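Side-chain contacts in peroxisomal acyl-coenzyme A oxidase 1 (Arabidopsis thaliana, PDB 1W07), which catalyses the FAD-dependent, O2-consuming desaturation of long- and medium-chain acyl-CoAs to 2-trans-enoyl-CoAs in peroxisomal beta-oxidation: residues B[609-614]-B[618-623]; B[8-13]-B[599-604]; B[92-97]-B[296-301]. The protein carries 1 engineered substitution. All blocks are in the same frame, centred on the assembly; numbering follows the deposited sequence. Where two conformers were deposited one is given.

Interaction 1: B[609-614]-B[618-623]; sequences YTDHYL and LGRYDG
The carboxylate of D611 reaches across to the backbone of Y621: N of Y621 gives its hydrogen to OD1 of D611 at 3.0 Å, nearly straight (161°), meeting that oxygen's syn lone pair. Placing CG beside the backbone N and anti to the carbonyl carbon (chi1 -83°), D611 directs the carboxylate at the turn. Its other oxygen, OD2, takes a hydrogen bond from a water at 2.6 Å, and this water accepts from N of D622, so one aspartate serves two successive amides. OD2 lies over the centre of the R620 guanidinium, 4.1 Å above the plane, where opposite charges would attract although no N-H points at it. Extended at chi2 but bent at chi3 (60°), R620 grips D622 side-on in a salt bridge, NE reaching OD1 at 3.1 Å and NH2 reaching OD2 at 2.9 Å. CD1 of L614 rests 3.7 Å from O of G619, a glycine where a CB would point toward the leucine and might crowd it. T610 caps the helix, its OG1 accepting from N of Y613. These features describe an N-capped short helix whose first-turn aspartate fastens a type I beta turn, R620 to G623, in the C-terminal acyl-CoA oxidase region.

Interaction 2: B[8-13]-B[599-604]; sequences ADERNK and NAVALV
V601 turns CG1 anti to its amide nitrogen (chi1 173°), which spreads its two methyl groups between E10 and R11. E10 bends at chi2 (-58°), and its carboxylate folds back toward K13; its side chain crosses the valine at about a right angle. CG2 of V601 lies 3.8 Å from CB of E10; CG1 lies 4.0 Å from NE of R11, set obliquely to the guanidinium, whose chain runs extended from CG to NE. A branched, compact valine suits this spot because each methyl meets a different neighbour. Two waters bridge the segments: one accepts from N of A602 (3.1 Å) and lies within hydrogen-bonding distance of O of E10, the other accepts from N of V601 (3.0 Å) and lies as close to OE1 of E10. NZ of K13 pairs with OE2 of E10 at 2.9 Å, approaching from above the carboxylate plane, and R597 forms a second salt bridge to OE1. R11 has its own anions, D605 at NE and D5 at NH1. The contact therefore divides its work: the valine methyls touch E10 carbons and the flank of R11, water serves the amides of V601 and A602, and the buried E10 carboxylate sits among cations that would probably favour its ionised form.

Interaction 3: B[92-97]-B[296-301]; sequences FIDQPA and LSRAVC
D94 and R298 meet in a bidentate, end-on salt bridge between the segment leaving helix 83-93, in the N-terminal region, and helix 278-309 of the C-alpha1 region of the acyl-CoA oxidase fold. NH2 of R298 gives a hydrogen bond to OD1 of D94 at 2.9 Å (150°), and NH1 gives one to OD2 at 3.1 Å. Both nitrogens approach from above the carboxylate plane, the two flat groups being turned 60° apart. The long arginine suits the wide gap, for the nearest CA atoms, those of D94 and R298, are 12.1 Å apart. Its chain bends at chi3 (68°), while the short aspartate comes from the opposite direction. Further out, D94 is the first residue past the helix, with positive phi, and K50 makes a second salt bridge to its OD1. The guanidinium of R298 also has a cation-pi partner in Y613, and its chain touches Y609 and L413. A leucine in place of D94 would probably leave the guanidinium of R298 without its carboxylate mate and cost K50 a partner as well. Outside the carboxylate, the backbone is held too: O of D94 accepts a hydrogen bond from NH2 of R53.

In the fold
From the N terminus, helix 8-12 opens the longest loop, closed by interaction 2 when the chain reaches helix 600-605, 585 residues later. Interaction 3 is nested inside it, running from the end of helix 83-93 to helix 278-309 and enclosing the beta strands of the middle domain. Interaction 1 follows in series, a local closure with three residues between its segments. Neighbouring contacts join the set: R11 hydrogen-bonds O of Y621, the hydroxyls of Y609 and S297 are hydrogen-bonded, and L614 and V604 both pack on C301. Helix 278-309 thus touches all three sites, and the N-terminal tip, the end of helix 83-93, the C-alpha1 helix and the C-terminal region are drawn together.

Interaction 1: B[609-614]-B[618-623]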
loop_
_atom_site.group_PDB
_atom_site.type_symbol
_atom_site.label_atom_id
_atom_site.label_comp_id
_atom_site.label_asym_id
_atom_site.label_seq_id
_atom_site.Cartn_x
_atom_site.Cartn_y
_atom_site.Cartn_z
ATOM N N TYR B 609 23.119 7.581 0.576
ATOM C CA TYR B 609 22.170 8.299 1.423
ATOM C C TYR B 609 22.683 8.466 2.847
ATOM O O TYR B 609 23.277 7.539 3.405
ATOM C CB TYR B 609 20.833 7.542 1.462
ATOM C CG TYR B 609 20.036 7.599 0.180
ATOM C CD1 TYR B 609 19.258 6.516 -0.224
ATOM C CD2 TYR B 609 20.033 8.749 -0.622
ATOM C CE1 TYR B 609 18.492 6.566 -1.400
ATOM C CE2 TYR B 609 19.265 8.806 -1.807
ATOM C CZ TYR B 609 18.498 7.705 -2.181
ATOM O OH TYR B 609 17.713 7.731 -3.323
ATOM N N THR B 610 22.455 9.638 3.433
ATOM C CA THR B 610 22.876 9.897 4.811
ATOM C C THR B 610 21.764 9.330 5.700
ATOM O O THR B 610 20.639 9.126 5.233
ATOM C CB THR B 610 22.963 11.413 5.123
ATOM O OG1 THR B 610 21.652 11.989 5.020
ATOM C CG2 THR B 610 23.929 12.133 4.159
ATOM N N ASP B 611 22.059 9.072 6.971
ATOM C CA ASP B 611 21.039 8.555 7.874
ATOM C C ASP B 611 19.968 9.617 8.065
ATOM O O ASP B 611 18.783 9.305 8.241
ATOM C CB ASP B 611 21.641 8.199 9.231
ATOM C CG ASP B 611 22.279 6.822 9.246
ATOM O OD1 ASP B 611 22.000 6.018 8.332
ATOM O OD2 ASP B 611 23.045 6.548 10.184
ATOM N N HIS B 612 20.386 10.879 8.039
ATOM C CA HIS B 612 19.442 11.977 8.203
ATOM C C HIS B 612 18.393 11.946 7.096
ATOM O O HIS B 612 17.203 12.108 7.364
ATOM C CB HIS B 612 20.171 13.326 8.188
ATOM C CG HIS B 612 19.257 14.511 8.185
ATOM N ND1 HIS B 612 18.671 14.992 7.034
ATOM C CD2 HIS B 612 18.811 15.298 9.192
ATOM C CE1 HIS B 612 17.905 16.027 7.332
ATOM N NE2 HIS B 612 17.971 16.233 8.636
ATOM N N TYR B 613 18.831 11.726 5.857
ATOM C CA TYR B 613 17.904 11.699 4.723
ATOM C C TYR B 613 16.999 10.469 4.766
ATOM O O TYR B 613 15.786 10.565 4.541
ATOM C CB TYR B 613 18.669 11.713 3.404
ATOM C CG TYR B 613 17.774 11.796 2.187
ATOM C CD1 TYR B 613 16.977 12.919 1.961
ATOM C CD2 TYR B 613 17.725 10.753 1.264
ATOM C CE1 TYR B 613 16.160 13.001 0.843
ATOM C CE2 TYR B 613 16.917 10.823 0.151
ATOM C CZ TYR B 613 16.142 11.947 -0.059
ATOM O OH TYR B 613 15.398 12.016 -1.201
ATOM N N LEU B 614 17.592 9.313 5.051
ATOM C CA LEU B 614 16.838 8.068 5.125
ATOM C C LEU B 614 15.839 8.105 6.260
ATOM O O LEU B 614 14.757 7.522 6.152
ATOM C CB LEU B 614 17.772 6.867 5.314
ATOM C CG LEU B 614 18.364 6.191 4.067
ATOM C CD1 LEU B 614 19.175 4.963 4.480
ATOM C CD2 LEU B 614 17.242 5.785 3.126
ATOM N N LEU B 618 15.595 1.236 11.080
ATOM C CA LEU B 618 15.848 -0.099 10.554
ATOM C C LEU B 618 16.909 -0.065 9.465
ATOM O O LEU B 618 17.646 -1.037 9.270
ATOM C CB LEU B 618 14.560 -0.701 9.981
ATOM C CG LEU B 618 13.302 -0.707 10.861
ATOM C CD1 LEU B 618 12.255 -1.539 10.154
ATOM C CD2 LEU B 618 13.585 -1.269 12.266
ATOM N N GLY B 619 16.990 1.075 8.778
ATOM C CA GLY B 619 17.926 1.219 7.685
ATOM C C GLY B 619 19.207 1.974 7.953
ATOM O O GLY B 619 19.891 2.381 7.015
ATOM N N ARG B 620 19.535 2.166 9.225
ATOM C CA ARG B 620 20.740 2.883 9.602
ATOM C C ARG B 620 21.945 2.276 8.912
ATOM O O ARG B 620 22.066 1.058 8.796
ATOM C CB ARG B 620 20.978 2.812 11.115
ATOM C CG ARG B 620 20.053 3.630 11.988
ATOM C CD ARG B 620 20.425 3.368 13.457
ATOM N NE ARG B 620 21.807 3.745 13.729
ATOM C CZ ARG B 620 22.198 4.982 14.029
ATOM N NH1 ARG B 620 21.308 5.965 14.109
ATOM N NH2 ARG B 620 23.488 5.250 14.211
ATOM N N TYR B 621 22.856 3.137 8.485
ATOM C CA TYR B 621 24.083 2.713 7.831
ATOM C C TYR B 621 24.849 1.688 8.674
ATOM O O TYR B 621 25.327 0.671 8.153
ATOM C CB TYR B 621 24.981 3.933 7.584
ATOM C CG TYR B 621 26.322 3.601 6.967
ATOM C CD1 TYR B 621 26.470 3.524 5.583
ATOM C CD2 TYR B 621 27.433 3.309 7.766
ATOM C CE1 TYR B 621 27.693 3.162 5.005
ATOM C CE2 TYR B 621 28.660 2.948 7.195
ATOM C CZ TYR B 621 28.781 2.873 5.819
ATOM O OH TYR B 621 29.985 2.491 5.255
ATOM N N ASP B 622 24.970 1.940 9.977
ATOM C CA ASP B 622 25.736 1.034 10.833
ATOM C C ASP B 622 25.020 -0.218 11.317
ATOM O O ASP B 622 25.603 -1.025 12.042
ATOM C CB ASP B 622 26.307 1.795 12.038
ATOM C CG ASP B 622 25.226 2.368 12.941
ATOM O OD1 ASP B 622 24.075 1.882 12.893
ATOM O OD2 ASP B 622 25.533 3.297 13.719
ATOM N N GLY B 623 23.758 -0.384 10.921
ATOM C CA GLY B 623 23.008 -1.553 11.331
ATOM C C GLY B 623 22.736 -1.692 12.819
ATOM O O GLY B 623 22.394 -2.782 13.272
HETATM O O HOH W 1 24.596 4.614 10.885
#

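Interaction 2: B[8-13]-B[599-604]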
loop_
_atom_site.group_PDB
_atom_site.type_symbol
_atom_site.label_atom_id
_atom_site.label_comp_id
_atom_site.label_asym_id
_atom_site.label_seq_id
_atom_site.Cartn_x
_atom_site.Cartn_y
_atom_site.Cartn_z
ATOM N N ALA B 8 29.557 -4.464 8.666
ATOM C CA ALA B 8 30.916 -4.483 8.130
ATOM C C ALA B 8 31.212 -5.713 7.291
ATOM O O ALA B 8 31.792 -5.594 6.216
ATOM C CB ALA B 8 31.944 -4.361 9.249
ATOM N N ASP B 9 30.823 -6.883 7.784
ATOM C CA ASP B 9 31.051 -8.127 7.059
ATOM C C ASP B 9 30.276 -8.146 5.745
ATOM O O ASP B 9 30.787 -8.599 4.718
ATOM C CB ASP B 9 30.648 -9.327 7.924
ATOM C CG ASP B 9 30.922 -10.652 7.244
ATOM O OD1 ASP B 9 32.072 -10.854 6.802
ATOM O OD2 ASP B 9 29.998 -11.491 7.142
ATOM N N GLU B 10 29.039 -7.649 5.765
ATOM C CA GLU B 10 28.221 -7.611 4.551
ATOM C C GLU B 10 28.913 -6.762 3.487
ATOM O O GLU B 10 28.972 -7.132 2.319
ATOM C CB GLU B 10 26.833 -7.024 4.851
ATOM C CG GLU B 10 25.890 -7.999 5.525
ATOM C CD GLU B 10 25.675 -9.257 4.694
ATOM O OE1 GLU B 10 25.586 -9.128 3.462
ATOM O OE2 GLU B 10 25.590 -10.365 5.268
ATOM N N ARG B 11 29.443 -5.621 3.911
ATOM C CA ARG B 11 30.126 -4.730 2.995
ATOM C C ARG B 11 31.413 -5.361 2.450
ATOM O O ARG B 11 31.868 -5.023 1.353
ATOM C CB ARG B 11 30.415 -3.391 3.684
ATOM C CG ARG B 11 29.128 -2.724 4.210
ATOM C CD ARG B 11 29.227 -1.204 4.421
ATOM N NE ARG B 11 27.880 -0.612 4.417
ATOM C CZ ARG B 11 27.144 -0.359 5.498
ATOM N NH1 ARG B 11 27.606 -0.611 6.724
ATOM N NH2 ARG B 11 25.903 0.094 5.350
ATOM N N ASN B 12 32.001 -6.288 3.202
ATOM C CA ASN B 12 33.213 -6.946 2.739
ATOM C C ASN B 12 32.874 -8.056 1.754
ATOM O O ASN B 12 33.750 -8.570 1.076
ATOM C CB ASN B 12 34.026 -7.505 3.912
ATOM C CG ASN B 12 34.758 -6.422 4.682
ATOM O OD1 ASN B 12 35.045 -5.354 4.143
ATOM N ND2 ASN B 12 35.084 -6.702 5.941
ATOM N N LYS B 13 31.597 -8.418 1.659
ATOM C CA LYS B 13 31.197 -9.453 0.712
ATOM C C LYS B 13 31.070 -8.902 -0.704
ATOM O O LYS B 13 30.995 -9.667 -1.668
ATOM C CB LYS B 13 29.862 -10.070 1.108
ATOM C CG LYS B 13 29.936 -10.970 2.316
ATOM C CD LYS B 13 28.540 -11.444 2.669
ATOM C CE LYS B 13 28.513 -12.256 3.956
ATOM N NZ LYS B 13 27.108 -12.599 4.347
ATOM N N ASN B 599 26.226 -8.996 -2.767
ATOM C CA ASN B 599 26.393 -7.621 -3.212
ATOM C C ASN B 599 25.278 -6.687 -2.772
ATOM O O ASN B 599 25.407 -5.477 -2.924
ATOM C CB ASN B 599 26.478 -7.591 -4.739
ATOM C CG ASN B 599 27.680 -8.328 -5.251
ATOM O OD1 ASN B 599 28.802 -7.836 -5.162
ATOM N ND2 ASN B 599 27.460 -9.528 -5.770
ATOM N N ALA B 600 24.201 -7.241 -2.208
ATOM C CA ALA B 600 23.015 -6.459 -1.819
ATOM C C ALA B 600 23.275 -5.189 -1.025
ATOM O O ALA B 600 22.937 -4.092 -1.479
ATOM C CB ALA B 600 21.994 -7.336 -1.062
ATOM N N VAL B 601 23.851 -5.328 0.163
ATOM C CA VAL B 601 24.102 -4.166 0.987
ATOM C C VAL B 601 24.924 -3.103 0.272
ATOM O O VAL B 601 24.594 -1.923 0.341
ATOM C CB VAL B 601 24.776 -4.563 2.301
ATOM C CG1 VAL B 601 25.201 -3.291 3.076
ATOM C CG2 VAL B 601 23.818 -5.434 3.122
ATOM N N ALA B 602 25.993 -3.511 -0.407
ATOM C CA ALA B 602 26.833 -2.560 -1.134
ATOM C C ALA B 602 26.034 -1.904 -2.263
ATOM O O ALA B 602 26.222 -0.720 -2.559
ATOM C CB ALA B 602 28.074 -3.269 -1.703
ATOM N N LEU B 603 25.136 -2.659 -2.897
ATOM C CA LEU B 603 24.338 -2.076 -3.980
ATOM C C LEU B 603 23.424 -0.942 -3.491
ATOM O O LEU B 603 23.091 -0.039 -4.266
ATOM C CB LEU B 603 23.510 -3.167 -4.660
ATOM C CG LEU B 603 24.313 -4.131 -5.547
ATOM C CD1 LEU B 603 23.435 -5.280 -6.017
ATOM C CD2 LEU B 603 24.871 -3.358 -6.725
ATOM N N VAL B 604 23.012 -0.969 -2.220
ATOM C CA VAL B 604 22.175 0.121 -1.724
ATOM C C VAL B 604 23.040 1.228 -1.130
ATOM O O VAL B 604 22.598 2.375 -1.019
ATOM C CB VAL B 604 21.113 -0.361 -0.687
ATOM C CG1 VAL B 604 20.229 -1.424 -1.332
ATOM C CG2 VAL B 604 21.772 -0.857 0.626
HETATM O O HOH W 2 27.610 -6.145 -0.077
HETATM O O HOH W 3 25.184 -7.875 1.128
#

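Interaction 3: B[92-97]-B[296-301]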
loop_
_atom_site.group_PDB
_atom_site.type_symbol
_atom_site.label_atom_id
_atom_site.label_comp_id
_atom_site.label_asym_id
_atom_site.label_seq_id
_atom_site.Cartn_x
_atom_site.Cartn_y
_atom_site.Cartn_z
ATOM N N PHE B 92 17.267 17.499 -0.308
ATOM C CA PHE B 92 17.613 16.831 0.938
ATOM C C PHE B 92 16.848 17.310 2.177
ATOM O O PHE B 92 16.728 16.569 3.145
ATOM C CB PHE B 92 19.128 16.866 1.145
ATOM C CG PHE B 92 19.880 16.022 0.149
ATOM C CD1 PHE B 92 20.625 16.614 -0.868
ATOM C CD2 PHE B 92 19.816 14.634 0.212
ATOM C CE1 PHE B 92 21.295 15.836 -1.810
ATOM C CE2 PHE B 92 20.483 13.845 -0.727
ATOM C CZ PHE B 92 21.220 14.445 -1.738
ATOM N N ILE B 93 16.313 18.524 2.142
ATOM C CA ILE B 93 15.508 19.024 3.261
ATOM C C ILE B 93 14.324 18.040 3.372
ATOM O O ILE B 93 13.765 17.826 4.455
ATOM C CB ILE B 93 15.017 20.472 2.989
ATOM C CG1 ILE B 93 16.201 21.439 3.109
ATOM C CG2 ILE B 93 13.899 20.853 3.955
ATOM C CD1 ILE B 93 15.851 22.892 2.777
ATOM N N ASP B 94 13.954 17.461 2.227
ATOM C CA ASP B 94 12.929 16.430 2.148
ATOM C C ASP B 94 11.600 16.750 2.829
ATOM O O ASP B 94 11.085 15.957 3.617
ATOM C CB ASP B 94 13.533 15.156 2.737
ATOM C CG ASP B 94 12.712 13.924 2.441
ATOM O OD1 ASP B 94 12.662 13.034 3.311
ATOM O OD2 ASP B 94 12.141 13.833 1.336
ATOM N N GLN B 95 11.036 17.918 2.539
ATOM C CA GLN B 95 9.777 18.269 3.170
ATOM C C GLN B 95 8.846 19.010 2.228
ATOM O O GLN B 95 9.075 20.164 1.888
ATOM C CB GLN B 95 10.043 19.096 4.435
ATOM C CG GLN B 95 8.791 19.352 5.281
ATOM C CD GLN B 95 9.092 19.435 6.767
ATOM O OE1 GLN B 95 9.840 18.616 7.306
ATOM N NE2 GLN B 95 8.492 20.407 7.443
ATOM N N PRO B 96 7.775 18.338 1.779
ATOM C CA PRO B 96 6.794 18.928 0.864
ATOM C C PRO B 96 6.396 20.322 1.355
ATOM O O PRO B 96 5.978 20.482 2.507
ATOM C CB PRO B 96 5.640 17.934 0.923
ATOM C CG PRO B 96 6.372 16.615 1.085
ATOM C CD PRO B 96 7.400 16.951 2.135
ATOM N N ALA B 97 6.513 21.317 0.482
ATOM C CA ALA B 97 6.213 22.691 0.861
ATOM C C ALA B 97 5.861 23.524 -0.363
ATOM O O ALA B 97 6.169 23.152 -1.496
ATOM C CB ALA B 97 7.423 23.301 1.580
ATOM N N LEU B 296 12.129 4.854 -4.668
ATOM C CA LEU B 296 12.255 3.403 -4.605
ATOM C C LEU B 296 13.562 2.980 -3.968
ATOM O O LEU B 296 13.572 2.101 -3.103
ATOM C CB LEU B 296 12.108 2.777 -5.999
ATOM C CG LEU B 296 12.107 1.247 -6.068
ATOM C CD1 LEU B 296 11.056 0.682 -5.119
ATOM C CD2 LEU B 296 11.836 0.784 -7.501
ATOM N N SER B 297 14.659 3.602 -4.388
ATOM C CA SER B 297 15.980 3.295 -3.836
ATOM C C SER B 297 16.015 3.548 -2.328
ATOM O O SER B 297 16.711 2.836 -1.604
ATOM C CB SER B 297 17.062 4.149 -4.505
ATOM O OG SER B 297 16.866 5.542 -4.274
ATOM N N ARG B 298 15.278 4.546 -1.836
ATOM C CA ARG B 298 15.309 4.817 -0.397
ATOM C C ARG B 298 14.690 3.630 0.329
ATOM O O ARG B 298 15.273 3.112 1.291
ATOM C CB ARG B 298 14.529 6.085 -0.040
ATOM C CG ARG B 298 15.173 7.393 -0.506
ATOM C CD ARG B 298 14.227 8.595 -0.309
ATOM N NE ARG B 298 14.005 8.893 1.100
ATOM C CZ ARG B 298 13.386 9.978 1.556
ATOM N NH1 ARG B 298 12.890 10.880 0.715
ATOM N NH2 ARG B 298 13.299 10.195 2.867
ATOM N N ALA B 299 13.511 3.200 -0.135
ATOM C CA ALA B 299 12.812 2.086 0.482
ATOM C C ALA B 299 13.635 0.805 0.415
ATOM O O ALA B 299 13.763 0.098 1.410
ATOM C CB ALA B 299 11.429 1.883 -0.195
ATOM N N VAL B 300 14.196 0.509 -0.754
ATOM C CA VAL B 300 15.024 -0.695 -0.950
ATOM C C VAL B 300 16.283 -0.665 -0.054
ATOM O O VAL B 300 16.709 -1.703 0.464
ATOM C CB VAL B 300 15.453 -0.829 -2.439
ATOM C CG1 VAL B 300 16.557 -1.893 -2.602
ATOM C CG2 VAL B 300 14.214 -1.180 -3.290
ATOM N N CYS B 301 16.876 0.513 0.121
ATOM C CA CYS B 301 18.064 0.644 0.962
ATOM C C CYS B 301 17.687 0.232 2.389
ATOM O O CYS B 301 18.405 -0.521 3.040
ATOM C CB CYS B 301 18.543 2.094 0.943
ATOM S SG CYS B 301 19.986 2.479 1.983
#